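Local coordinates for glycosaminoglycan xylosylkinase (Hydra vulgaris, PDB 5XOM), which probably phosphorylates xylose in the linker that joins glycosaminoglycan chains to their core proteins, as a secretory-pathway kinase of the Fam20 family, at residues L260-D265 / S290-L295; D265-D270 / L312-Q317; F269-G274 / D365-L370; C318-S323 / V387-H392. All blocks are in the same frame, centred on the assembly; numbering follows the deposited sequence.

Contact 1: L260-D265 / S290-L295; sequences LLDLID and SMVIHL
Asp262, on helix 259-273, and Val292, on the outer strand 289-292 of a three-stranded antiparallel sheet, join these two elements in the kinase-like part of the Fam20 fold. Their short axes come within 7.9 Å and run roughly alongside each other. Met291 pairs through its backbone with Ile284 on the neighbouring strand, whereas Val292 turns its N-H out toward the helix. That N-H is taken up by the Asp262 carboxylate, Val292 N to Asp262 OD2 at 3.1 Å with an angle of 159° at the hydrogen. It arrives on the anti side of OD2, tilted 35° out of the carboxylate plane. Water 1 donates to Asp262 OD2 (2.9 Å) and also joins Ser290 OG, itself hydrogen-bonded to Arg259. A second water spans the backbones, donating to Val292 O at 2.8 Å and, more loosely, to Asp262 O. Beside the polar group, Val292 CG2 rests 3.7 Å from Asp262 CB. The same methyl, Val292 CG2, meets Leu263 CD2 at 4.1 Å, the two side chains crossing at about a right angle, with Tyr281 touching both. Asp262 OD2 also takes a salt bridge from Arg60 and OD1 one from Arg322. With two arginines, a peptide N-H and a water around it, this buried carboxylate is likely to stay ionised, and it ties the sheet edge to the helix through charge as well as packing.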
loop_
_atom_site.group_PDB
_atom_site.type_symbol
_atom_site.label_atom_id
_atom_site.label_comp_id
_atom_site.label_asym_id
_atom_site.label_seq_id
_atom_site.Cartn_x
_atom_site.Cartn_y
_atom_site.Cartn_z
ATOM N N LEU A 260 13.769 -16.038 -19.541
ATOM C CA LEU A 260 15.051 -16.568 -19.083
ATOM C C LEU A 260 15.578 -15.787 -17.884
ATOM O O LEU A 260 16.123 -16.378 -16.946
ATOM C CB LEU A 260 16.069 -16.566 -20.228
ATOM C CG LEU A 260 17.500 -16.929 -19.827
ATOM C CD1 LEU A 260 17.588 -18.412 -19.518
ATOM C CD2 LEU A 260 18.468 -16.585 -20.956
ATOM N N LEU A 261 15.386 -14.467 -17.872
ATOM C CA LEU A 261 15.773 -13.705 -16.689
ATOM C C LEU A 261 14.905 -14.066 -15.487
ATOM O O LEU A 261 15.378 -14.016 -14.344
ATOM C CB LEU A 261 15.707 -12.207 -16.974
ATOM C CG LEU A 261 16.775 -11.669 -17.925
ATOM C CD1 LEU A 261 16.598 -10.169 -18.123
ATOM C CD2 LEU A 261 18.163 -11.993 -17.389
ATOM N N ASP A 262 13.640 -14.425 -15.716
ATOM C CA ASP A 262 12.814 -14.931 -14.622
ATOM C C ASP A 262 13.410 -16.203 -14.036
ATOM O O ASP A 262 13.497 -16.351 -12.811
ATOM C CB ASP A 262 11.379 -15.177 -15.094
ATOM C CG ASP A 262 10.544 -13.903 -15.142
ATOM O OD1 ASP A 262 11.091 -12.804 -14.892
ATOM O OD2 ASP A 262 9.334 -14.002 -15.430
ATOM N N LEU A 263 13.825 -17.142 -14.894
ATOM C CA LEU A 263 14.395 -18.383 -14.377
ATOM C C LEU A 263 15.711 -18.144 -13.652
ATOM O O LEU A 263 16.044 -18.880 -12.716
ATOM C CB LEU A 263 14.602 -19.400 -15.501
ATOM C CG LEU A 263 13.364 -19.905 -16.242
ATOM C CD1 LEU A 263 13.761 -20.900 -17.323
ATOM C CD2 LEU A 263 12.358 -20.526 -15.280
ATOM N N ILE A 264 16.457 -17.110 -14.045
ATOM C CA ILE A 264 17.686 -16.781 -13.331
ATOM C C ILE A 264 17.364 -16.162 -11.972
ATOM O O ILE A 264 17.989 -16.506 -10.960
ATOM C CB ILE A 264 18.575 -15.875 -14.202
ATOM C CG1 ILE A 264 18.956 -16.612 -15.495
ATOM C CG2 ILE A 264 19.819 -15.463 -13.439
ATOM C CD1 ILE A 264 19.771 -15.798 -16.494
ATOM N N ASP A 265 16.387 -15.244 -11.922
ATOM C CA ASP A 265 15.865 -14.762 -10.643
ATOM C C ASP A 265 15.477 -15.924 -9.739
ATOM O O ASP A 265 15.874 -15.987 -8.568
ATOM C CB ASP A 265 14.635 -13.869 -10.854
ATOM C CG ASP A 265 14.980 -12.452 -11.288
ATOM O OD1 ASP A 265 16.161 -12.057 -11.213
ATOM O OD2 ASP A 265 14.040 -11.724 -11.682
ATOM N N SER A 290 4.292 -11.973 -19.077
ATOM C CA SER A 290 4.243 -13.222 -18.328
ATOM C C SER A 290 5.273 -13.173 -17.205
ATOM O O SER A 290 6.183 -12.342 -17.204
ATOM C CB SER A 290 4.502 -14.435 -19.232
ATOM O OG SER A 290 5.871 -14.533 -19.588
ATOM N N MET A 291 5.120 -14.072 -16.237
ATOM C CA MET A 291 6.057 -14.145 -15.120
ATOM C C MET A 291 6.064 -15.538 -14.515
ATOM O O MET A 291 5.000 -16.105 -14.254
ATOM C CB MET A 291 5.725 -13.118 -14.030
ATOM C CG MET A 291 6.705 -13.143 -12.848
ATOM S SD MET A 291 6.671 -11.717 -11.743
ATOM C CE MET A 291 5.195 -12.062 -10.840
ATOM N N VAL A 292 7.264 -16.073 -14.284
ATOM C CA VAL A 292 7.407 -17.317 -13.535
ATOM C C VAL A 292 7.163 -17.034 -12.059
ATOM O O VAL A 292 7.744 -16.104 -11.484
ATOM C CB VAL A 292 8.803 -17.921 -13.756
ATOM C CG1 VAL A 292 8.962 -19.243 -12.989
ATOM C CG2 VAL A 292 9.082 -18.092 -15.242
ATOM N N ILE A 293 6.275 -17.817 -11.436
ATOM C CA ILE A 293 5.865 -17.551 -10.064
ATOM C C ILE A 293 6.526 -18.562 -9.143
ATOM O O ILE A 293 6.870 -19.680 -9.540
ATOM C CB ILE A 293 4.330 -17.558 -9.887
ATOM C CG1 ILE A 293 3.723 -18.888 -10.339
ATOM C CG2 ILE A 293 3.695 -16.389 -10.621
ATOM C CD1 ILE A 293 2.241 -18.995 -10.047
ATOM N N HIS A 294 6.704 -18.152 -7.888
ATOM C CA HIS A 294 7.317 -18.987 -6.855
ATOM C C HIS A 294 6.208 -19.745 -6.140
ATOM O O HIS A 294 5.800 -19.438 -5.015
ATOM C CB HIS A 294 8.138 -18.145 -5.903
ATOM C CG HIS A 294 9.304 -17.450 -6.592
ATOM N ND1 HIS A 294 9.916 -16.311 -6.064
ATOM C CD2 HIS A 294 9.954 -17.752 -7.748
ATOM C CE1 HIS A 294 10.884 -15.950 -6.874
ATOM N NE2 HIS A 294 10.922 -16.802 -7.893
ATOM N N LEU A 295 5.712 -20.774 -6.815
ATOM C CA LEU A 295 4.619 -21.597 -6.314
ATOM C C LEU A 295 5.165 -22.977 -5.952
ATOM O O LEU A 295 6.000 -23.533 -6.676
ATOM C CB LEU A 295 3.502 -21.671 -7.362
ATOM C CG LEU A 295 2.298 -22.553 -7.089
ATOM C CD1 LEU A 295 1.616 -22.029 -5.846
ATOM C CD2 LEU A 295 1.356 -22.460 -8.284
HETATM O O HOH W 1 8.270 -15.036 -17.878
HETATM O O HOH W 2 10.482 -15.517 -11.783
#

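Contact 2: D265-D270 / L312-Q317; sequences DTSIFD and LSPLVQ
The pyrrolidine ring of Pro314 packs against Ser267 along its CB, CG and CD side. Ser267 CB lies 3.8 Å from both CG and CD of Pro314, and Ser267 OG is 4.0 Å from Pro314 CB. The aromatic ring of Phe269 belongs to another side of the same helix, stacking on His294 and touching helix 132-144. Ser267 OG stands between its own backbone N and carbonyl carbon (chi1 77°), a rotation that lets it hydrogen-bond back to Ile264 O one turn earlier while its outer side lies against the proline. The small serine also lets the backbones come close, Ser267 CA and Leu312 CA being 5.3 Å apart. Leu312, at the N-cap position of helix 313-318, sends its CD2 methyl in beside helix 259-273. Leu312 CD2 lies 3.8 Å from Ser267 O and 3.9 Å from Ile268 CG1, and also touches Ile268 CA. The other end of Ile268 reaches one turn along the second helix, Ile268 CD1 to Leu315 CD2 at 4.3 Å. The short axes approach to 8.5 Å and cross at -124°, steeply rather than side by side, which confines the contact to a small patch. Both helices meet here through methyls, methylenes and a proline ring. Since the buried hydroxyl is satisfied within its own helix, the fit depends on shape and exclusion of water rather than on directed bonds.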
loop_
_atom_site.group_PDB
_atom_site.type_symbol
_atom_site.label_atom_id
_atom_site.label_comp_id
_atom_site.label_asym_id
_atom_site.label_seq_id
_atom_site.Cartn_x
_atom_site.Cartn_y
_atom_site.Cartn_z
ATOM N N ASP A 265 16.387 -15.244 -11.922
ATOM C CA ASP A 265 15.865 -14.762 -10.643
ATOM C C ASP A 265 15.477 -15.924 -9.739
ATOM O O ASP A 265 15.874 -15.987 -8.568
ATOM C CB ASP A 265 14.635 -13.869 -10.854
ATOM C CG ASP A 265 14.980 -12.452 -11.288
ATOM O OD1 ASP A 265 16.161 -12.057 -11.213
ATOM O OD2 ASP A 265 14.040 -11.724 -11.682
ATOM N N THR A 266 14.667 -16.844 -10.270
ATOM C CA THR A 266 14.133 -17.931 -9.462
ATOM C C THR A 266 15.217 -18.927 -9.063
ATOM O O THR A 266 15.103 -19.572 -8.013
ATOM C CB THR A 266 12.986 -18.610 -10.215
ATOM O OG1 THR A 266 11.919 -17.668 -10.392
ATOM C CG2 THR A 266 12.448 -19.821 -9.451
ATOM N N SER A 267 16.277 -19.060 -9.866
ATOM C CA SER A 267 17.372 -19.937 -9.463
ATOM C C SER A 267 18.132 -19.356 -8.278
ATOM O O SER A 267 18.600 -20.106 -7.414
ATOM C CB SER A 267 18.321 -20.184 -10.636
ATOM O OG SER A 267 19.159 -19.064 -10.863
ATOM N N ILE A 268 18.237 -18.028 -8.204
ATOM C CA ILE A 268 18.834 -17.385 -7.039
ATOM C C ILE A 268 17.952 -17.593 -5.815
ATOM O O ILE A 268 18.434 -17.937 -4.728
ATOM C CB ILE A 268 19.063 -15.889 -7.321
ATOM C CG1 ILE A 268 20.200 -15.704 -8.328
ATOM C CG2 ILE A 268 19.341 -15.122 -6.028
ATOM C CD1 ILE A 268 20.287 -14.301 -8.888
ATOM N N PHE A 269 16.641 -17.394 -5.978
ATOM C CA PHE A 269 15.712 -17.594 -4.873
ATOM C C PHE A 269 15.718 -19.048 -4.413
ATOM O O PHE A 269 15.764 -19.327 -3.211
ATOM C CB PHE A 269 14.317 -17.146 -5.313
ATOM C CG PHE A 269 13.208 -17.480 -4.346
ATOM C CD1 PHE A 269 12.970 -16.680 -3.236
ATOM C CD2 PHE A 269 12.358 -18.554 -4.587
ATOM C CE1 PHE A 269 11.937 -16.962 -2.360
ATOM C CE2 PHE A 269 11.307 -18.844 -3.710
ATOM C CZ PHE A 269 11.102 -18.040 -2.593
ATOM N N ASP A 270 15.703 -19.989 -5.360
ATOM C CA ASP A 270 15.727 -21.403 -4.997
ATOM C C ASP A 270 17.046 -21.799 -4.349
ATOM O O ASP A 270 17.069 -22.667 -3.466
ATOM C CB ASP A 270 15.455 -22.269 -6.227
ATOM C CG ASP A 270 13.974 -22.346 -6.568
ATOM O OD1 ASP A 270 13.135 -22.151 -5.653
ATOM O OD2 ASP A 270 13.642 -22.604 -7.743
ATOM N N LEU A 312 22.099 -22.886 -8.880
ATOM C CA LEU A 312 22.417 -21.617 -9.520
ATOM C C LEU A 312 22.841 -21.769 -10.976
ATOM O O LEU A 312 23.260 -20.776 -11.576
ATOM C CB LEU A 312 23.541 -20.905 -8.756
ATOM C CG LEU A 312 23.216 -20.114 -7.496
ATOM C CD1 LEU A 312 24.517 -19.615 -6.896
ATOM C CD2 LEU A 312 22.251 -18.959 -7.780
ATOM N N SER A 313 22.742 -22.970 -11.548
ATOM C CA SER A 313 23.206 -23.204 -12.915
ATOM C C SER A 313 22.675 -22.211 -13.945
ATOM O O SER A 313 23.466 -21.794 -14.809
ATOM C CB SER A 313 22.859 -24.634 -13.345
ATOM O OG SER A 313 23.792 -25.559 -12.824
ATOM N N PRO A 314 21.398 -21.801 -13.936
ATOM C CA PRO A 314 20.978 -20.775 -14.906
ATOM C C PRO A 314 21.800 -19.503 -14.814
ATOM O O PRO A 314 22.177 -18.948 -15.850
ATOM C CB PRO A 314 19.508 -20.531 -14.541
ATOM C CG PRO A 314 19.066 -21.812 -13.941
ATOM C CD PRO A 314 20.247 -22.311 -13.166
ATOM N N LEU A 315 22.120 -19.036 -13.601
ATOM C CA LEU A 315 22.937 -17.834 -13.496
ATOM C C LEU A 315 24.383 -18.107 -13.891
ATOM O O LEU A 315 24.986 -17.320 -14.628
ATOM C CB LEU A 315 22.873 -17.262 -12.076
ATOM C CG LEU A 315 23.819 -16.087 -11.827
ATOM C CD1 LEU A 315 23.292 -14.830 -12.498
ATOM C CD2 LEU A 315 23.995 -15.869 -10.332
ATOM N N VAL A 316 24.941 -19.230 -13.436
ATOM C CA VAL A 316 26.362 -19.500 -13.652
ATOM C C VAL A 316 26.651 -19.760 -15.127
ATOM O O VAL A 316 27.679 -19.322 -15.657
ATOM C CB VAL A 316 26.817 -20.676 -12.767
ATOM C CG1 VAL A 316 28.224 -21.114 -13.133
ATOM C CG2 VAL A 316 26.754 -20.281 -11.294
ATOM N N GLN A 317 25.757 -20.474 -15.813
ATOM C CA GLN A 317 26.011 -20.807 -17.209
ATOM C C GLN A 317 25.603 -19.680 -18.151
ATOM O O GLN A 317 26.260 -19.464 -19.174
ATOM C CB GLN A 317 25.306 -22.117 -17.574
ATOM C CG GLN A 317 25.930 -23.341 -16.894
ATOM C CD GLN A 317 25.262 -24.644 -17.280
ATOM O OE1 GLN A 317 24.133 -24.662 -17.766
ATOM N NE2 GLN A 317 25.966 -25.753 -17.084
#

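Contact 3: F269-G274 / D365-L370; sequences FDFLIG and DRRLLL
Arg367 NH1 donates to Leu272 O at 3.0 Å, nearly straight at 158°. The oxygen lies in the guanidinium plane, at its edge, whereas the nitrogen stands above the carbonyl plane, well off a lone pair. The arginine chain is extended from CG to NE, which carries the charge across from helix 358-382 to the last turn of helix 259-273. There a positive group would be favoured by the helix dipole. NE forms a salt bridge with Asp307, so the guanidinium is fixed from two directions. Phe271 packs on the stem of this arginine rather than on its charged end: Phe271 CE2 is 3.6 Å from Arg367 CB. The same ring edge points at the backbone, Phe271 CE2 to Arg367 O at 3.3 Å, nearly in the ring plane. Farther along that edge, Phe271 CZ meets Leu370 CD1 at 3.9 Å. Leu272 CD2 also comes up to the stem, 4.0 Å from Arg367 CB, and reaches over the backbone to Leu368 N. With an alanine in place of Arg367, the Leu272 carbonyl would probably lose this donor, Asp307 one of its two arginines, and a gap would open beside the Phe271 edge. The two helices run broadly antiparallel, their short axes 9.2 Å apart. Just past the bonded carbonyl, Gly274, with a phi of 80°, is the C-prime residue of a Schellman motif, in which Asn275 N returns to Asp270 O and ends the helix.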
loop_
_atom_site.group_PDB
_atom_site.type_symbol
_atom_site.label_atom_id
_atom_site.label_comp_id
_atom_site.label_asym_id
_atom_site.label_seq_id
_atom_site.Cartn_x
_atom_site.Cartn_y
_atom_site.Cartn_z
ATOM N N PHE A 269 16.641 -17.394 -5.978
ATOM C CA PHE A 269 15.712 -17.594 -4.873
ATOM C C PHE A 269 15.718 -19.048 -4.413
ATOM O O PHE A 269 15.764 -19.327 -3.211
ATOM C CB PHE A 269 14.317 -17.146 -5.313
ATOM C CG PHE A 269 13.208 -17.480 -4.346
ATOM C CD1 PHE A 269 12.970 -16.680 -3.236
ATOM C CD2 PHE A 269 12.358 -18.554 -4.587
ATOM C CE1 PHE A 269 11.937 -16.962 -2.360
ATOM C CE2 PHE A 269 11.307 -18.844 -3.710
ATOM C CZ PHE A 269 11.102 -18.040 -2.593
ATOM N N ASP A 270 15.703 -19.989 -5.360
ATOM C CA ASP A 270 15.727 -21.403 -4.997
ATOM C C ASP A 270 17.046 -21.799 -4.349
ATOM O O ASP A 270 17.069 -22.667 -3.466
ATOM C CB ASP A 270 15.455 -22.269 -6.227
ATOM C CG ASP A 270 13.974 -22.346 -6.568
ATOM O OD1 ASP A 270 13.135 -22.151 -5.653
ATOM O OD2 ASP A 270 13.642 -22.604 -7.743
ATOM N N PHE A 271 18.147 -21.188 -4.784
ATOM C CA PHE A 271 19.446 -21.485 -4.191
ATOM C C PHE A 271 19.509 -21.027 -2.741
ATOM O O PHE A 271 20.073 -21.731 -1.893
ATOM C CB PHE A 271 20.562 -20.844 -5.010
ATOM C CG PHE A 271 21.911 -20.895 -4.342
ATOM C CD1 PHE A 271 22.597 -22.093 -4.200
ATOM C CD2 PHE A 271 22.471 -19.748 -3.814
ATOM C CE1 PHE A 271 23.846 -22.127 -3.569
ATOM C CE2 PHE A 271 23.706 -19.783 -3.180
ATOM C CZ PHE A 271 24.391 -20.964 -3.058
ATOM N N LEU A 272 18.949 -19.850 -2.428
ATOM C CA LEU A 272 18.996 -19.370 -1.046
ATOM C C LEU A 272 18.196 -20.263 -0.107
ATOM O O LEU A 272 18.599 -20.477 1.041
ATOM C CB LEU A 272 18.503 -17.926 -0.940
ATOM C CG LEU A 272 19.222 -16.889 -1.796
ATOM C CD1 LEU A 272 18.323 -15.672 -2.005
ATOM C CD2 LEU A 272 20.565 -16.524 -1.154
ATOM N N ILE A 273 17.049 -20.781 -0.560
ATOM C CA ILE A 273 16.225 -21.612 0.315
ATOM C C ILE A 273 16.570 -23.092 0.220
ATOM O O ILE A 273 16.066 -23.885 1.031
ATOM C CB ILE A 273 14.722 -21.393 0.038
ATOM C CG1 ILE A 273 14.329 -21.906 -1.351
ATOM C CG2 ILE A 273 14.368 -19.913 0.206
ATOM C CD1 ILE A 273 12.841 -21.754 -1.655
ATOM N N GLY A 274 17.432 -23.485 -0.714
ATOM C CA GLY A 274 17.808 -24.879 -0.848
ATOM C C GLY A 274 16.799 -25.733 -1.586
ATOM O O GLY A 274 16.720 -26.938 -1.332
ATOM N N ASP A 365 22.379 -16.145 4.859
ATOM C CA ASP A 365 23.424 -15.136 4.725
ATOM C C ASP A 365 24.650 -15.710 4.040
ATOM O O ASP A 365 25.286 -15.033 3.222
ATOM C CB ASP A 365 23.793 -14.572 6.097
ATOM C CG ASP A 365 22.617 -13.926 6.789
ATOM O OD1 ASP A 365 22.582 -13.941 8.039
ATOM O OD2 ASP A 365 21.724 -13.400 6.096
ATOM N N ARG A 366 25.006 -16.955 4.368
ATOM C CA ARG A 366 26.124 -17.605 3.691
ATOM C C ARG A 366 25.860 -17.736 2.198
ATOM O O ARG A 366 26.740 -17.461 1.374
ATOM C CB ARG A 366 26.390 -18.977 4.315
ATOM C CG ARG A 366 27.613 -19.684 3.751
ATOM C CD ARG A 366 27.890 -20.995 4.491
ATOM N NE ARG A 366 26.827 -21.961 4.247
ATOM C CZ ARG A 366 25.967 -22.372 5.173
ATOM N NH1 ARG A 366 26.057 -21.910 6.414
ATOM N NH2 ARG A 366 25.015 -23.241 4.857
ATOM N N ARG A 367 24.647 -18.143 1.828
ATOM C CA ARG A 367 24.362 -18.371 0.418
ATOM C C ARG A 367 24.230 -17.067 -0.358
ATOM O O ARG A 367 24.490 -17.041 -1.567
ATOM C CB ARG A 367 23.095 -19.208 0.285
ATOM C CG ARG A 367 23.284 -20.651 0.709
ATOM C CD ARG A 367 21.962 -21.326 0.994
ATOM N NE ARG A 367 22.174 -22.577 1.712
ATOM C CZ ARG A 367 21.217 -23.251 2.341
ATOM N NH1 ARG A 367 19.972 -22.794 2.341
ATOM N NH2 ARG A 367 21.506 -24.382 2.975
ATOM N N LEU A 368 23.854 -15.977 0.314
ATOM C CA LEU A 368 23.808 -14.686 -0.359
ATOM C C LEU A 368 25.199 -14.264 -0.815
ATOM O O LEU A 368 25.369 -13.778 -1.941
ATOM C CB LEU A 368 23.185 -13.637 0.563
ATOM C CG LEU A 368 23.151 -12.184 0.080
ATOM C CD1 LEU A 368 22.475 -12.079 -1.277
ATOM C CD2 LEU A 368 22.440 -11.305 1.096
ATOM N N LEU A 369 26.217 -14.487 0.024
ATOM C CA LEU A 369 27.586 -14.201 -0.395
ATOM C C LEU A 369 28.013 -15.099 -1.549
ATOM O O LEU A 369 28.752 -14.665 -2.441
ATOM C CB LEU A 369 28.558 -14.346 0.773
ATOM C CG LEU A 369 28.406 -13.328 1.901
ATOM C CD1 LEU A 369 29.469 -13.565 2.961
ATOM C CD2 LEU A 369 28.482 -11.906 1.355
ATOM N N LEU A 370 27.598 -16.368 -1.528
ATOM C CA LEU A 370 27.927 -17.253 -2.638
ATOM C C LEU A 370 27.265 -16.791 -3.934
ATOM O O LEU A 370 27.826 -16.988 -5.018
ATOM C CB LEU A 370 27.521 -18.690 -2.305
ATOM C CG LEU A 370 28.184 -19.338 -1.082
ATOM C CD1 LEU A 370 27.540 -20.684 -0.769
ATOM C CD2 LEU A 370 29.700 -19.482 -1.297
#

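Contact 4: C318-S323 / V387-H392; sequences CCRLRS and VIIEDH
Arg322 and Asp391 face each other beside a two-stranded parallel sheet, strand 321-322 against strand 388-389. From CB, the arginine sets CG anti to its backbone N (chi1 168°), and Arg322 CG passes 3.6 Å from Asp391 OD1. The chain bends at chi3, and Arg322 NE donates to both carboxylate oxygens of Asp391, 3.0 Å to OD1 and 2.9 Å to OD2. At the tip, Arg322 NH2 reaches the syn lone pair of Asp391 OD2 at 2.8 Å. This side-on salt bridge is almost flat, the two planes 14° apart, while NH1 turns to Asp265 and Asp262 on helix 259-273. A leucine in place of Arg322 would probably leave Asp391 without this countercharge and remove its charged link to the helix aspartates. Leu321 gives two of the three backbone bonds, from N to Val387 O (2.8 Å) and O to Ile389 N (2.9 Å); Ser323 N gives the third, to Ile389 O. Ile389 lays CD1 over the centre of the Arg320 guanidinium, 3.7 Å from CZ. Cys319 forms a disulfide with Cys378 of helix 358-382. At the far end, a water donates to Glu390 OE1 at 2.6 Å and joins it to Ser323 OG.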
loop_
_atom_site.group_PDB
_atom_site.type_symbol
_atom_site.label_atom_id
_atom_site.label_comp_id
_atom_site.label_asym_id
_atom_site.label_seq_id
_atom_site.Cartn_x
_atom_site.Cartn_y
_atom_site.Cartn_z
ATOM N N CYS A 318 24.533 -18.945 -17.830
ATOM C CA CYS A 318 24.059 -17.887 -18.718
ATOM C C CYS A 318 24.776 -16.559 -18.508
ATOM O O CYS A 318 24.943 -15.797 -19.468
ATOM C CB CYS A 318 22.549 -17.672 -18.536
ATOM S SG CYS A 318 21.499 -19.071 -19.049
ATOM N N CYS A 319 25.214 -16.273 -17.280
ATOM C CA CYS A 319 25.826 -14.990 -16.933
ATOM C C CYS A 319 25.004 -13.823 -17.473
ATOM O O CYS A 319 25.499 -12.949 -18.187
ATOM C CB CYS A 319 27.278 -14.922 -17.402
ATOM S SG CYS A 319 28.402 -15.817 -16.294
ATOM N N ARG A 320 23.709 -13.864 -17.182
ATOM C CA ARG A 320 22.823 -12.731 -17.373
ATOM C C ARG A 320 22.055 -12.524 -16.077
ATOM O O ARG A 320 21.710 -13.491 -15.387
ATOM C CB ARG A 320 21.873 -12.966 -18.551
ATOM C CG ARG A 320 22.612 -13.269 -19.861
ATOM C CD ARG A 320 21.686 -13.828 -20.931
ATOM N NE ARG A 320 20.589 -12.920 -21.238
ATOM C CZ ARG A 320 20.675 -11.927 -22.119
ATOM N NH1 ARG A 320 21.806 -11.727 -22.785
ATOM N NH2 ARG A 320 19.629 -11.138 -22.336
ATOM N N LEU A 321 21.804 -11.269 -15.734
ATOM C CA LEU A 321 21.141 -10.965 -14.477
ATOM C C LEU A 321 20.344 -9.692 -14.653
ATOM O O LEU A 321 20.877 -8.684 -15.127
ATOM C CB LEU A 321 22.144 -10.811 -13.325
ATOM C CG LEU A 321 21.554 -10.445 -11.954
ATOM C CD1 LEU A 321 20.508 -11.460 -11.495
ATOM C CD2 LEU A 321 22.653 -10.307 -10.910
ATOM N N ARG A 322 19.070 -9.751 -14.281
ATOM C CA ARG A 322 18.208 -8.586 -14.398
ATOM C C ARG A 322 18.695 -7.473 -13.487
ATOM O O ARG A 322 19.086 -7.711 -12.342
ATOM C CB ARG A 322 16.771 -8.958 -14.060
ATOM C CG ARG A 322 15.847 -7.766 -13.879
ATOM C CD ARG A 322 14.387 -8.202 -13.810
ATOM N NE ARG A 322 13.916 -8.786 -15.062
ATOM C CZ ARG A 322 13.383 -9.995 -15.157
ATOM N NH1 ARG A 322 13.244 -10.772 -14.083
ATOM N NH2 ARG A 322 12.973 -10.457 -16.336
ATOM N N SER A 323 18.651 -6.244 -14.006
ATOM C CA SER A 323 19.249 -5.109 -13.312
ATOM C C SER A 323 18.602 -4.874 -11.951
ATOM O O SER A 323 19.303 -4.654 -10.958
ATOM C CB SER A 323 19.160 -3.857 -14.184
ATOM O OG SER A 323 19.675 -2.720 -13.508
ATOM N N VAL A 387 26.485 -8.536 -18.589
ATOM C CA VAL A 387 25.764 -9.440 -17.695
ATOM C C VAL A 387 24.514 -8.779 -17.132
ATOM O O VAL A 387 23.461 -9.408 -17.056
ATOM C CB VAL A 387 26.690 -9.930 -16.560
ATOM C CG1 VAL A 387 25.859 -10.526 -15.427
ATOM C CG2 VAL A 387 27.694 -10.942 -17.094
ATOM N N ILE A 388 24.616 -7.522 -16.713
ATOM C CA ILE A 388 23.476 -6.798 -16.168
ATOM C C ILE A 388 22.583 -6.352 -17.320
ATOM O O ILE A 388 22.993 -5.540 -18.155
ATOM C CB ILE A 388 23.946 -5.599 -15.332
ATOM C CG1 ILE A 388 24.793 -6.084 -14.155
ATOM C CG2 ILE A 388 22.768 -4.772 -14.868
ATOM C CD1 ILE A 388 24.136 -7.198 -13.354
ATOM N N ILE A 389 21.361 -6.883 -17.368
ATOM C CA ILE A 389 20.380 -6.535 -18.393
ATOM C C ILE A 389 19.289 -5.688 -17.757
ATOM O O ILE A 389 18.590 -6.141 -16.841
ATOM C CB ILE A 389 19.780 -7.776 -19.074
ATOM C CG1 ILE A 389 20.782 -8.413 -20.037
ATOM C CG2 ILE A 389 18.529 -7.402 -19.846
ATOM C CD1 ILE A 389 21.596 -9.500 -19.447
ATOM N N GLU A 390 19.135 -4.461 -18.250
ATOM C CA GLU A 390 18.042 -3.588 -17.831
ATOM C C GLU A 390 16.875 -3.825 -18.779
ATOM O O GLU A 390 16.828 -3.265 -19.875
ATOM C CB GLU A 390 18.474 -2.125 -17.826
ATOM C CG GLU A 390 17.326 -1.164 -17.533
ATOM C CD GLU A 390 16.702 -1.387 -16.160
ATOM O OE1 GLU A 390 17.256 -0.893 -15.155
ATOM O OE2 GLU A 390 15.666 -2.080 -16.082
ATOM N N ASP A 391 15.943 -4.685 -18.371
ATOM C CA ASP A 391 14.731 -4.934 -19.138
ATOM C C ASP A 391 13.526 -4.213 -18.557
ATOM O O ASP A 391 12.395 -4.478 -18.976
ATOM C CB ASP A 391 14.452 -6.440 -19.234
ATOM C CG ASP A 391 14.056 -7.068 -17.891
ATOM O OD1 ASP A 391 14.227 -6.429 -16.827
ATOM O OD2 ASP A 391 13.560 -8.216 -17.910
ATOM N N HIS A 392 13.749 -3.320 -17.589
ATOM C CA HIS A 392 12.724 -2.490 -16.964
ATOM C C HIS A 392 11.723 -3.301 -16.150
ATOM O O HIS A 392 10.636 -2.808 -15.826
ATOM C CB HIS A 392 12.013 -1.628 -18.012
ATOM C CG HIS A 392 12.953 -0.771 -18.800
ATOM N ND1 HIS A 392 13.636 0.290 -18.243
ATOM C CD2 HIS A 392 13.372 -0.853 -20.086
ATOM C CE1 HIS A 392 14.410 0.844 -19.160
ATOM N NE2 HIS A 392 14.271 0.167 -20.286
HETATM O O HOH W 3 17.091 -1.551 -12.656
#

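Contacts 1, 2 and 3 all use helix 259-273, whose successive turns meet a sheet edge, a short helix and the long helix 358-382; all three are buried. Contact 4 lies farther out and is only partly buried, near the C-terminal end of the chain. Chemistry changes along the helix: charge and water in contact 1, plain apolar packing in contact 2, then an arginine at the helix end in contact 3. Contact 4 adds strand pairing. It still joins the helix of contact 1 through charge, whereas contacts 3 and 4 stay about 9 Å apart at their nearest atoms. His294 of contact 1 probably hydrogen-bonds Thr266, and Leu312 of contact 2 packs on Phe271.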